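Local structure of D-alanine--D-alanine ligase (Acinetobacter baumannii ACICU, 5D8D) at residues Ser151-Ala156 against Ala160-Lys165; Lys102-Trp107 against Ala115-Ile120; Ala30-Leu35 against Val40-Phe45; Pro273-His278 against Asp293-Ala298. The protein catalyses the ATP-dependent joining of two D-alanine molecules into D-alanyl-D-alanine, a building block for bacterial peptidoglycan. One frame throughout, in Å; residues are numbered along the deposited sequence.

From the N terminus, interaction 3 comes first: it closes the short turn between helix 21-37 and strand 41-45 of the N-terminal Rossmann-like sheet. Interaction 2 closes the loop from helix 100-108 to strand 117-120, and interaction 1 the turn from strand 151-153 into helix 159-169. Interaction 4 spans the longest gap, from the loop after strand 264-270 to helix 292-301. The four follow in series, none nesting or crossing. In space they form two pairs on opposite sides of the chain's centre: interactions 1 and 2 share one antiparallel sheet and approach through I163 and a poorly ordered I120, whereas interactions 3 and 4, with centres about 11 Å apart, pack V31 and L35 against M275 and C296.

Interaction 1: Ser151-Ala156 against Ala160-Lys165; sequences SKVEKA and AAAIEK
S151 and A162 meet more closely than any other pair in this contact, where the edge strand 151-153 lies against helix 159-169. The two short axes approach to 8.4 Å and run nearly antiparallel at 153°; with only three residues between the segments, the chain turns back on itself. At the tight end the bond from CA to CB of S151 is directed at the helix. S151 OG is 3.2 Å from A162 CB, and S151 CB is a strained 3.3 Å from A162 CB; with S151 chi1 off any staggered position (-15°), this detail is doubtful and supports no more than tight packing. Consistent with the small A162 side chain, the CA atoms of S151 and A162 come within 5.4 Å. V153, two residues along the strand, faces the same way and brings CG2 to 4.0 Å from A162 CB. That methyl stands anti to its own carbonyl carbon, with CG1 anti to the backbone N (chi1 171°). V153 and A162 both also rest on I139 of the neighbouring strand 137-141, so the helix packs on the four-stranded sheet of the ATP-grasp region and not on one strand alone.

Toward solvent the contact thins. K165 lends only the base of its chain, CB 3.7 Å from S151 OG, before bends carry the amine away. No hydrogen bond crosses between the segments, and S151 OG is buried without any modelled partner; cohesion rests on van der Waals contact, of which V153-A162 is the apolar part, probably at some cost for the enclosed hydroxyl.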
loop_
_atom_site.group_PDB
_atom_site.type_symbol
_atom_site.label_atom_id
_atom_site.label_comp_id
_atom_site.label_asym_id
_atom_site.label_seq_id
_atom_site.Cartn_x
_atom_site.Cartn_y
_atom_site.Cartn_z
ATOM N N SER A 151 -7.707 -11.964 20.572
ATOM C CA SER A 151 -8.486 -12.411 21.730
ATOM C C SER A 151 -9.942 -12.585 21.276
ATOM O O SER A 151 -10.423 -11.840 20.414
ATOM C CB SER A 151 -8.397 -11.413 22.904
ATOM O OG SER A 151 -7.338 -10.466 22.765
ATOM N N LYS A 152 -10.630 -13.577 21.838
ATOM C CA LYS A 152 -12.054 -13.771 21.564
ATOM C C LYS A 152 -12.915 -13.064 22.636
ATOM O O LYS A 152 -12.779 -13.329 23.836
ATOM C CB LYS A 152 -12.398 -15.263 21.468
ATOM C CG LYS A 152 -13.638 -15.535 20.623
ATOM C CD LYS A 152 -14.298 -16.861 20.955
ATOM C CE LYS A 152 -15.667 -16.945 20.305
ATOM N NZ LYS A 152 -16.176 -18.340 20.275
ATOM N N VAL A 153 -13.792 -12.165 22.179
ATOM C CA VAL A 153 -14.681 -11.390 23.043
ATOM C C VAL A 153 -16.099 -11.960 22.964
ATOM O O VAL A 153 -16.713 -11.892 21.893
ATOM C CB VAL A 153 -14.689 -9.897 22.622
ATOM C CG1 VAL A 153 -15.780 -9.103 23.351
ATOM C CG2 VAL A 153 -13.316 -9.271 22.859
ATOM N N GLU A 154 -16.611 -12.491 24.090
ATOM C CA GLU A 154 -18.023 -12.956 24.201
ATOM C C GLU A 154 -18.898 -12.217 25.244
ATOM O O GLU A 154 -20.081 -12.533 25.384
ATOM C CB GLU A 154 -18.134 -14.496 24.325
ATOM C CG GLU A 154 -17.017 -15.230 25.070
ATOM C CD GLU A 154 -16.746 -16.626 24.507
ATOM O OE1 GLU A 154 -15.663 -17.181 24.803
ATOM O OE2 GLU A 154 -17.592 -17.161 23.749
ATOM N N LYS A 155 -18.353 -11.192 25.897
ATOM C CA LYS A 155 -19.148 -10.295 26.739
ATOM C C LYS A 155 -18.683 -8.833 26.560
ATOM O O LYS A 155 -17.712 -8.572 25.845
ATOM C CB LYS A 155 -19.030 -10.753 28.199
ATOM C CG LYS A 155 -20.250 -10.481 29.083
ATOM C CD LYS A 155 -21.545 -11.088 28.528
ATOM C CE LYS A 155 -22.471 -11.618 29.623
ATOM N NZ LYS A 155 -22.701 -10.635 30.719
ATOM N N ALA A 156 -19.398 -7.878 27.165
ATOM C CA ALA A 156 -18.847 -6.530 27.406
ATOM C C ALA A 156 -17.579 -6.642 28.288
ATOM O O ALA A 156 -16.583 -5.944 28.056
ATOM C CB ALA A 156 -19.890 -5.624 28.057
ATOM N N ALA A 160 -12.134 -5.070 27.478
ATOM C CA ALA A 160 -11.054 -4.199 27.967
ATOM C C ALA A 160 -9.689 -4.903 28.126
ATOM O O ALA A 160 -8.657 -4.244 28.016
ATOM C CB ALA A 160 -11.465 -3.506 29.257
ATOM N N ALA A 161 -9.686 -6.222 28.359
ATOM C CA ALA A 161 -8.444 -7.021 28.408
ATOM C C ALA A 161 -7.866 -7.355 27.009
ATOM O O ALA A 161 -6.634 -7.408 26.828
ATOM C CB ALA A 161 -8.670 -8.306 29.199
ATOM N N ALA A 162 -8.758 -7.602 26.047
ATOM C CA ALA A 162 -8.382 -7.935 24.665
ATOM C C ALA A 162 -7.788 -6.741 23.917
ATOM O O ALA A 162 -6.815 -6.893 23.170
ATOM C CB ALA A 162 -9.591 -8.464 23.905
ATOM N N ILE A 163 -8.387 -5.565 24.122
ATOM C CA ILE A 163 -7.951 -4.318 23.454
ATOM C C ILE A 163 -6.526 -3.887 23.872
ATOM O O ILE A 163 -5.838 -3.243 23.076
ATOM C CB ILE A 163 -9.006 -3.170 23.610
ATOM C CG1 ILE A 163 -10.295 -3.542 22.845
ATOM C CG2 ILE A 163 -8.463 -1.839 23.102
ATOM C CD1 ILE A 163 -11.553 -2.810 23.275
ATOM N N GLU A 164 -6.090 -4.259 25.085
ATOM C CA GLU A 164 -4.686 -4.063 25.522
ATOM C C GLU A 164 -3.715 -5.194 25.097
ATOM O O GLU A 164 -2.501 -4.969 25.061
ATOM C CB GLU A 164 -4.581 -3.813 27.047
ATOM C CG GLU A 164 -5.517 -2.745 27.609
ATOM C CD GLU A 164 -5.803 -1.600 26.645
ATOM O OE1 GLU A 164 -4.838 -0.935 26.205
ATOM O OE2 GLU A 164 -6.992 -1.374 26.318
ATOM N N LYS A 165 -4.235 -6.392 24.802
ATOM C CA LYS A 165 -3.458 -7.437 24.088
ATOM C C LYS A 165 -2.969 -6.899 22.727
ATOM O O LYS A 165 -1.767 -6.924 22.429
ATOM C CB LYS A 165 -4.282 -8.744 23.881
ATOM C CG LYS A 165 -3.865 -9.964 24.712
ATOM C CD LYS A 165 -3.037 -10.985 23.929
ATOM C CE LYS A 165 -1.648 -10.459 23.563
ATOM N NZ LYS A 165 -0.776 -10.140 24.734
#

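Interaction 2: Lys102-Trp107 against Ala115-Ile120; sequences KTKQIW and APYRII
K104 NZ, reaching from helix 100-108 toward the chain at A115, is held by a salt bridge to E176 OE1 and a hydrogen bond to T114 OG1; A115 O lies 2.6 Å from K104 NZ. The lysine chain gets there by leaving the helix with CG anti to the carbonyl carbon (chi1 -73°) and then bending at its last two torsions, which carries the amine past the Y117 ring, obliquely to it, at 4.1 Å from Y117 CD1. A115 O in turn sits at the edge of that ring, in its plane.

E176 belongs to strand 173-177, the partner of strand 117-120 in the antiparallel sheet of the ATP-grasp fold, and is predicted to lie in the ATP-binding region; K104 thus ties the helix to that sheet beside the probable nucleotide site.

The next residue, Q105, crosses Y117 at about a right angle, its amide plane 58° from the ring plane. Q105 CG approaches the phenol oxygen, 3.1 Å from Y117 OH. Q105 OE1, 3.4 Å from Y117 OH, and Q108 OE1 compete for the single phenol proton; either bond is weak and the choice is not settled. The second subunit closes over this end: Y117 packs on G109 of the neighbouring chain, and Q105 OE1 makes a weak hydrogen bond with S110 OG of that chain.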
loop_
_atom_site.group_PDB
_atom_site.type_symbol
_atom_site.label_atom_id
_atom_site.label_comp_id
_atom_site.label_asym_id
_atom_site.label_seq_id
_atom_site.Cartn_x
_atom_site.Cartn_y
_atom_site.Cartn_z
ATOM N N LYS A 102 -7.301 -2.814 5.394
ATOM C CA LYS A 102 -7.189 -2.359 3.995
ATOM C C LYS A 102 -7.335 -3.493 3.022
ATOM O O LYS A 102 -7.922 -3.317 1.964
ATOM C CB LYS A 102 -5.910 -1.551 3.730
ATOM C CG LYS A 102 -5.935 -0.196 4.420
ATOM C CD LYS A 102 -4.824 0.700 3.947
ATOM C CE LYS A 102 -4.862 2.041 4.665
ATOM N NZ LYS A 102 -4.350 1.954 6.045
ATOM N N THR A 103 -6.821 -4.667 3.388
ATOM C CA THR A 103 -7.060 -5.896 2.625
ATOM C C THR A 103 -8.579 -6.184 2.484
ATOM O O THR A 103 -9.062 -6.502 1.404
ATOM C CB THR A 103 -6.333 -7.081 3.279
ATOM O OG1 THR A 103 -4.916 -6.881 3.212
ATOM C CG2 THR A 103 -6.635 -8.368 2.546
ATOM N N LYS A 104 -9.314 -6.092 3.582
ATOM C CA LYS A 104 -10.758 -6.388 3.555
ATOM C C LYS A 104 -11.562 -5.345 2.769
ATOM O O LYS A 104 -12.501 -5.697 2.066
ATOM C CB LYS A 104 -11.328 -6.508 4.959
ATOM C CG LYS A 104 -10.930 -7.764 5.691
ATOM C CD LYS A 104 -11.053 -7.520 7.195
ATOM C CE LYS A 104 -11.636 -8.670 7.981
ATOM N NZ LYS A 104 -13.108 -8.839 7.769
ATOM N N GLN A 105 -11.169 -4.077 2.864
ATOM C CA GLN A 105 -11.826 -3.047 2.100
ATOM C C GLN A 105 -11.600 -3.318 0.642
ATOM O O GLN A 105 -12.546 -3.285 -0.136
ATOM C CB GLN A 105 -11.321 -1.682 2.475
ATOM C CG GLN A 105 -11.626 -1.315 3.913
ATOM C CD GLN A 105 -10.921 -0.074 4.447
ATOM O OE1 GLN A 105 -11.446 0.576 5.346
ATOM N NE2 GLN A 105 -9.740 0.255 3.929
ATOM N N ILE A 106 -10.368 -3.630 0.252
ATOM C CA ILE A 106 -10.144 -4.080 -1.131
ATOM C C ILE A 106 -11.036 -5.272 -1.512
ATOM O O ILE A 106 -11.585 -5.334 -2.642
ATOM C CB ILE A 106 -8.683 -4.452 -1.412
ATOM C CG1 ILE A 106 -7.733 -3.263 -1.191
ATOM C CG2 ILE A 106 -8.528 -4.946 -2.847
ATOM C CD1 ILE A 106 -8.095 -1.993 -1.915
ATOM N N TRP A 107 -11.182 -6.216 -0.581
ATOM C CA TRP A 107 -12.080 -7.351 -0.786
ATOM C C TRP A 107 -13.604 -6.981 -0.808
ATOM O O TRP A 107 -14.312 -7.441 -1.708
ATOM C CB TRP A 107 -11.773 -8.477 0.217
ATOM C CG TRP A 107 -10.471 -9.184 -0.010
ATOM C CD1 TRP A 107 -9.738 -9.256 -1.176
ATOM C CD2 TRP A 107 -9.761 -9.939 0.947
ATOM N NE1 TRP A 107 -8.608 -9.991 -0.976
ATOM C CE2 TRP A 107 -8.594 -10.417 0.323
ATOM C CE3 TRP A 107 -9.988 -10.251 2.290
ATOM C CZ2 TRP A 107 -7.669 -11.205 0.988
ATOM C CZ3 TRP A 107 -9.061 -11.039 2.951
ATOM C CH2 TRP A 107 -7.923 -11.507 2.297
ATOM N N ALA A 115 -15.747 -10.906 6.649
ATOM C CA ALA A 115 -16.613 -10.626 7.789
ATOM C C ALA A 115 -16.712 -9.124 8.081
ATOM O O ALA A 115 -15.704 -8.408 8.008
ATOM C CB ALA A 115 -16.148 -11.379 9.029
ATOM N N PRO A 116 -17.925 -8.640 8.424
ATOM C CA PRO A 116 -18.015 -7.266 8.933
ATOM C C PRO A 116 -17.010 -7.019 10.063
ATOM O O PRO A 116 -16.617 -7.974 10.795
ATOM C CB PRO A 116 -19.452 -7.175 9.463
ATOM C CG PRO A 116 -20.213 -8.197 8.678
ATOM C CD PRO A 116 -19.249 -9.304 8.369
ATOM N N TYR A 117 -16.596 -5.757 10.194
ATOM C CA TYR A 117 -15.651 -5.366 11.230
ATOM C C TYR A 117 -15.884 -3.913 11.627
ATOM O O TYR A 117 -16.655 -3.218 10.979
ATOM C CB TYR A 117 -14.217 -5.534 10.699
ATOM C CG TYR A 117 -13.963 -4.625 9.527
ATOM C CD1 TYR A 117 -14.362 -4.999 8.237
ATOM C CD2 TYR A 117 -13.379 -3.355 9.715
ATOM C CE1 TYR A 117 -14.183 -4.145 7.160
ATOM C CE2 TYR A 117 -13.196 -2.485 8.643
ATOM C CZ TYR A 117 -13.592 -2.882 7.366
ATOM O OH TYR A 117 -13.405 -2.040 6.292
ATOM N N ARG A 118 -15.184 -3.455 12.661
ATOM C CA ARG A 118 -15.180 -2.053 13.061
ATOM C C ARG A 118 -13.827 -1.655 13.669
ATOM O O ARG A 118 -13.311 -2.327 14.573
ATOM C CB ARG A 118 -16.312 -1.768 14.077
ATOM C CG ARG A 118 -17.742 -1.778 13.524
ATOM C CD ARG A 118 -18.038 -0.693 12.475
ATOM N NE ARG A 118 -18.801 -1.221 11.335
ATOM C CZ ARG A 118 -20.134 -1.351 11.252
ATOM N NH1 ARG A 118 -20.947 -0.979 12.238
ATOM N NH2 ARG A 118 -20.673 -1.862 10.142
ATOM N N ILE A 119 -13.275 -0.540 13.198
ATOM C CA ILE A 119 -11.992 -0.040 13.704
ATOM C C ILE A 119 -12.313 0.574 15.065
ATOM O O ILE A 119 -13.343 1.268 15.213
ATOM C CB ILE A 119 -11.323 0.989 12.737
ATOM C CG1 ILE A 119 -11.161 0.409 11.313
ATOM C CG2 ILE A 119 -9.952 1.402 13.258
ATOM C CD1 ILE A 119 -11.049 1.434 10.193
ATOM N N ILE A 120 -11.448 0.307 16.043
ATOM C CA ILE A 120 -11.706 0.656 17.456
ATOM C C ILE A 120 -10.474 1.335 18.119
ATOM O O ILE A 120 -9.419 0.709 18.260
ATOM C CB ILE A 120 -12.254 -0.586 18.228
ATOM C CG1 ILE A 120 -12.311 -0.344 19.752
ATOM C CG2 ILE A 120 -11.507 -1.863 17.845
ATOM C CD1 ILE A 120 -11.119 -0.817 20.568
#

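Interaction 3: Ala30-Leu35 against Val40-Phe45; sequences AVLDAL and VQAEAF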
loop_
_atom_site.group_PDB
_atom_site.type_symbol
_atom_site.label_atom_id
_atom_site.label_comp_id
_atom_site.label_asym_id
_atom_site.label_seq_id
_atom_site.Cartn_x
_atom_site.Cartn_y
_atom_site.Cartn_z
ATOM N N ALA A 30 16.987 -22.004 5.609
ATOM C CA ALA A 30 16.456 -23.157 4.856
ATOM C C ALA A 30 16.433 -22.879 3.343
ATOM O O ALA A 30 16.771 -23.750 2.527
ATOM C CB ALA A 30 15.086 -23.564 5.362
ATOM N N VAL A 31 16.095 -21.643 2.971
ATOM C CA VAL A 31 16.067 -21.281 1.554
ATOM C C VAL A 31 17.469 -21.245 0.968
ATOM O O VAL A 31 17.691 -21.694 -0.160
ATOM C CB VAL A 31 15.345 -19.960 1.320
ATOM C CG1 VAL A 31 15.488 -19.532 -0.146
ATOM C CG2 VAL A 31 13.892 -20.126 1.687
ATOM N N LEU A 32 18.413 -20.726 1.731
ATOM C CA LEU A 32 19.801 -20.691 1.266
ATOM C C LEU A 32 20.343 -22.073 0.966
ATOM O O LEU A 32 20.850 -22.322 -0.127
ATOM C CB LEU A 32 20.690 -19.987 2.292
ATOM C CG LEU A 32 22.128 -19.711 1.899
ATOM C CD1 LEU A 32 22.189 -18.770 0.711
ATOM C CD2 LEU A 32 22.851 -19.104 3.072
ATOM N N ASP A 33 20.210 -22.982 1.929
ATOM C CA ASP A 33 20.657 -24.366 1.741
ATOM C C ASP A 33 20.010 -25.043 0.544
ATOM O O ASP A 33 20.639 -25.861 -0.118
ATOM C CB ASP A 33 20.412 -25.234 2.992
ATOM C CG ASP A 33 21.372 -24.926 4.146
ATOM O OD1 ASP A 33 22.551 -24.566 3.903
ATOM O OD2 ASP A 33 20.939 -25.085 5.319
ATOM N N ALA A 34 18.757 -24.737 0.292
ATOM C CA ALA A 34 18.032 -25.360 -0.792
ATOM C C ALA A 34 18.504 -24.830 -2.146
ATOM O O ALA A 34 18.696 -25.597 -3.101
ATOM C CB ALA A 34 16.517 -25.142 -0.618
ATOM N N LEU A 35 18.674 -23.520 -2.243
ATOM C CA LEU A 35 19.142 -22.930 -3.491
ATOM C C LEU A 35 20.533 -23.443 -3.782
ATOM O O LEU A 35 20.769 -23.928 -4.878
ATOM C CB LEU A 35 19.088 -21.396 -3.449
ATOM C CG LEU A 35 17.670 -20.820 -3.338
ATOM C CD1 LEU A 35 17.709 -19.307 -3.152
ATOM C CD2 LEU A 35 16.766 -21.232 -4.513
ATOM N N VAL A 40 22.376 -22.949 -7.453
ATOM C CA VAL A 40 22.262 -21.487 -7.612
ATOM C C VAL A 40 23.267 -20.775 -6.701
ATOM O O VAL A 40 23.590 -21.282 -5.652
ATOM C CB VAL A 40 20.827 -20.886 -7.534
ATOM C CG1 VAL A 40 19.721 -21.920 -7.570
ATOM C CG2 VAL A 40 20.688 -19.925 -6.380
ATOM N N GLN A 41 23.798 -19.645 -7.148
ATOM C CA GLN A 41 24.824 -18.904 -6.400
ATOM C C GLN A 41 24.106 -18.020 -5.420
ATOM O O GLN A 41 23.962 -16.842 -5.675
ATOM C CB GLN A 41 25.668 -17.955 -7.279
ATOM C CG GLN A 41 26.649 -18.563 -8.251
ATOM C CD GLN A 41 27.274 -17.468 -9.108
ATOM O OE1 GLN A 41 27.933 -16.558 -8.589
ATOM N NE2 GLN A 41 27.015 -17.513 -10.417
ATOM N N ALA A 42 23.676 -18.574 -4.301
ATOM C CA ALA A 42 22.941 -17.809 -3.288
ATOM C C ALA A 42 23.863 -17.358 -2.141
ATOM O O ALA A 42 24.825 -18.055 -1.808
ATOM C CB ALA A 42 21.812 -18.650 -2.763
ATOM N N GLU A 43 23.561 -16.194 -1.556
ATOM C CA GLU A 43 24.271 -15.673 -0.374
ATOM C C GLU A 43 23.258 -15.047 0.554
ATOM O O GLU A 43 22.374 -14.314 0.139
ATOM C CB GLU A 43 25.336 -14.635 -0.754
ATOM C CG GLU A 43 26.289 -15.086 -1.858
ATOM C CD GLU A 43 27.362 -14.049 -2.256
ATOM O OE1 GLU A 43 27.185 -12.841 -1.981
ATOM O OE2 GLU A 43 28.398 -14.449 -2.862
ATOM N N ALA A 44 23.368 -15.343 1.823
ATOM C CA ALA A 44 22.616 -14.595 2.812
ATOM C C ALA A 44 22.879 -13.052 2.762
ATOM O O ALA A 44 24.001 -12.586 2.566
ATOM C CB ALA A 44 22.947 -15.153 4.195
ATOM N N PHE A 45 21.821 -12.262 2.917
ATOM C CA PHE A 45 21.933 -10.814 2.990
ATOM C C PHE A 45 20.992 -10.416 4.075
ATOM O O PHE A 45 19.772 -10.518 3.901
ATOM C CB PHE A 45 21.488 -10.189 1.668
ATOM C CG PHE A 45 21.854 -8.747 1.516
ATOM C CD1 PHE A 45 21.345 -7.781 2.361
ATOM C CD2 PHE A 45 22.673 -8.351 0.492
ATOM C CE1 PHE A 45 21.675 -6.458 2.214
ATOM C CE2 PHE A 45 23.005 -7.031 0.339
ATOM C CZ PHE A 45 22.499 -6.083 1.192
#
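L32 and L35 of helix 21-37 pack against V40, A42 and A44 in an apolar helix-on-strand contact within a beta-alpha-beta unit, strand 9-13, helix 21-37, strand 41-45, of the N-terminal Rossmann-like fold. Strand 41-45 lies at one edge of a parallel sheet; the short axes of helix and strand approach to 8.1 Å on the nearly antiparallel course required for the chain to re-enter the sheet beside strand 9-13.

L32 stretches toward the strand with CG anti to the backbone N (chi1 -173°), and its two methyls fork over it: CD1 is 3.5 Å from A42 CB, a tight contact, and CD2 4.1 Å from A44 CB. One helical turn later, L35 touches mainly through its base, CB meeting V40 CG2 at 3.6 Å and A42 CB at 3.9 Å. The same leucine also packs on V12 of the adjoining strand 9-13 and F62 of strand 60-63 beyond it, so the helix lies across the face of all three strands. The turn itself is secured by a backbone hydrogen bond, V40 N to L35 O at 3.2 Å; it is fairly straight at hydrogen, 157°, but V40 N approaches from 43° out of the L35 carbonyl plane.

Interaction 4: Pro273-His278 against Asp293-Ala298; sequences PGMTSH and DELCVA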
loop_
_atom_site.group_PDB
_atom_site.type_symbol
_atom_site.label_atom_id
_atom_site.label_comp_id
_atom_site.label_asym_id
_atom_site.label_seq_id
_atom_site.Cartn_x
_atom_site.Cartn_y
_atom_site.Cartn_z
ATOM N N PRO A 273 5.355 -15.841 3.248
ATOM C CA PRO A 273 5.170 -16.903 4.212
ATOM C C PRO A 273 6.469 -17.530 4.696
ATOM O O PRO A 273 7.510 -17.453 4.015
ATOM C CB PRO A 273 4.367 -17.951 3.449
ATOM C CG PRO A 273 3.778 -17.244 2.294
ATOM C CD PRO A 273 4.729 -16.157 1.955
ATOM N N GLY A 274 6.378 -18.165 5.862
ATOM C CA GLY A 274 7.406 -19.004 6.381
ATOM C C GLY A 274 7.907 -20.047 5.391
ATOM O O GLY A 274 7.162 -20.558 4.526
ATOM N N MET A 275 9.222 -20.263 5.461
ATOM C CA MET A 275 9.863 -21.358 4.813
ATOM C C MET A 275 10.662 -22.161 5.857
ATOM O O MET A 275 11.560 -22.943 5.506
ATOM C CB MET A 275 10.692 -20.826 3.641
ATOM C CG MET A 275 9.817 -20.281 2.504
ATOM S SD MET A 275 9.014 -21.549 1.505
ATOM C CE MET A 275 10.339 -22.023 0.416
ATOM N N THR A 276 10.300 -22.014 7.134
ATOM C CA THR A 276 10.812 -22.911 8.154
ATOM C C THR A 276 10.295 -24.344 7.960
ATOM O O THR A 276 9.324 -24.606 7.250
ATOM C CB THR A 276 10.392 -22.535 9.565
ATOM O OG1 THR A 276 9.011 -22.878 9.751
ATOM C CG2 THR A 276 10.639 -21.065 9.832
ATOM N N SER A 277 10.933 -25.265 8.660
ATOM C CA SER A 277 10.615 -26.679 8.524
ATOM C C SER A 277 9.191 -27.066 9.057
ATOM O O SER A 277 8.691 -28.105 8.676
ATOM C CB SER A 277 11.721 -27.502 9.177
ATOM O OG SER A 277 11.540 -27.426 10.574
ATOM N N HIS A 278 8.553 -26.210 9.878
ATOM C CA HIS A 278 7.142 -26.331 10.300
ATOM C C HIS A 278 6.097 -25.540 9.469
ATOM O O HIS A 278 4.911 -25.581 9.796
ATOM C CB HIS A 278 6.998 -25.900 11.784
ATOM C CG HIS A 278 7.260 -24.432 12.051
ATOM N ND1 HIS A 278 8.423 -23.976 12.651
ATOM C CD2 HIS A 278 6.505 -23.325 11.825
ATOM C CE1 HIS A 278 8.372 -22.656 12.777
ATOM N NE2 HIS A 278 7.222 -22.236 12.280
ATOM N N ASP A 293 13.359 -28.084 -2.193
ATOM C CA ASP A 293 14.362 -27.445 -3.075
ATOM C C ASP A 293 13.739 -27.043 -4.416
ATOM O O ASP A 293 14.075 -26.000 -4.969
ATOM C CB ASP A 293 15.582 -28.337 -3.314
ATOM C CG ASP A 293 16.282 -28.739 -2.038
ATOM O OD1 ASP A 293 15.808 -28.418 -0.932
ATOM O OD2 ASP A 293 17.312 -29.435 -2.140
ATOM N N GLU A 294 12.825 -27.865 -4.917
ATOM C CA GLU A 294 12.149 -27.566 -6.165
ATOM C C GLU A 294 11.234 -26.371 -5.944
ATOM O O GLU A 294 11.197 -25.449 -6.748
ATOM C CB GLU A 294 11.364 -28.781 -6.689
ATOM C CG GLU A 294 12.226 -29.865 -7.326
ATOM C CD GLU A 294 11.557 -31.237 -7.408
ATOM O OE1 GLU A 294 10.644 -31.577 -6.616
ATOM O OE2 GLU A 294 11.972 -32.016 -8.283
ATOM N N LEU A 295 10.527 -26.367 -4.827
ATOM C CA LEU A 295 9.701 -25.229 -4.447
ATOM C C LEU A 295 10.525 -23.920 -4.466
ATOM O O LEU A 295 10.061 -22.908 -5.006
ATOM C CB LEU A 295 9.065 -25.474 -3.064
ATOM C CG LEU A 295 8.457 -24.300 -2.335
ATOM C CD1 LEU A 295 7.349 -23.716 -3.199
ATOM C CD2 LEU A 295 7.935 -24.725 -0.977
ATOM N N CYS A 296 11.747 -23.956 -3.924
ATOM C CA CYS A 296 12.572 -22.765 -3.852
ATOM C C CYS A 296 12.998 -22.323 -5.236
ATOM O O CYS A 296 12.907 -21.170 -5.561
ATOM C CB CYS A 296 13.765 -22.960 -2.939
ATOM S SG CYS A 296 13.327 -23.097 -1.181
ATOM N N VAL A 297 13.415 -23.233 -6.088
ATOM C CA VAL A 297 13.703 -22.837 -7.467
ATOM C C VAL A 297 12.452 -22.209 -8.174
ATOM O O VAL A 297 12.553 -21.212 -8.896
ATOM C CB VAL A 297 14.295 -24.022 -8.248
ATOM C CG1 VAL A 297 14.308 -23.767 -9.756
ATOM C CG2 VAL A 297 15.718 -24.281 -7.755
ATOM N N ALA A 298 11.286 -22.772 -7.931
ATOM C CA ALA A 298 10.074 -22.308 -8.593
ATOM C C ALA A 298 9.660 -20.904 -8.111
ATOM O O ALA A 298 9.212 -20.067 -8.908
ATOM C CB ALA A 298 8.946 -23.317 -8.395
#
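The loop that follows strand 264-270, which carries predicted magnesium ligands, meets helix 292-301, near the C terminus, through a single side chain: M275 packs against L295 and C296. This loop carries the P273-G274 pair, three and four residues after N270, a predicted magnesium ligand, in the D-Ala-D-Ala ligase signature; the side chains of M275 and N270 are about 10 Å apart, so M275 belongs to the surroundings of that site and not to its inner shell.

M275 leaves the backbone with CG anti to the carbonyl carbon (chi1 -69°), then bends at its next two torsions and presents its terminal methyl to the helix. CE settles over the gap between two successive helix residues, 3.6 Å from C296 SG and 3.9 Å from L295 CD2, its lines to the two partners nearly perpendicular. Leucine and methionine meet tip to tip: with CG anti to the backbone N (chi1 165°), L295 sends CD2 toward the methionine, to 4.2 Å from M275 SD. The contact is apolar throughout, with no hydrogen bond between the segments, and all three residues are buried. V31, W251, P282, F292 and I299 also touch M275, while its backbone N is held by S27 OG of helix 21-37.

With V31 and S27 coming from the N-terminal domain, M275 marks a junction where that Rossmann-like domain, the signature loop and the C-terminal helix of the ATP-grasp region converge, an interdomain seam of the D-Ala-D-Ala ligase fold.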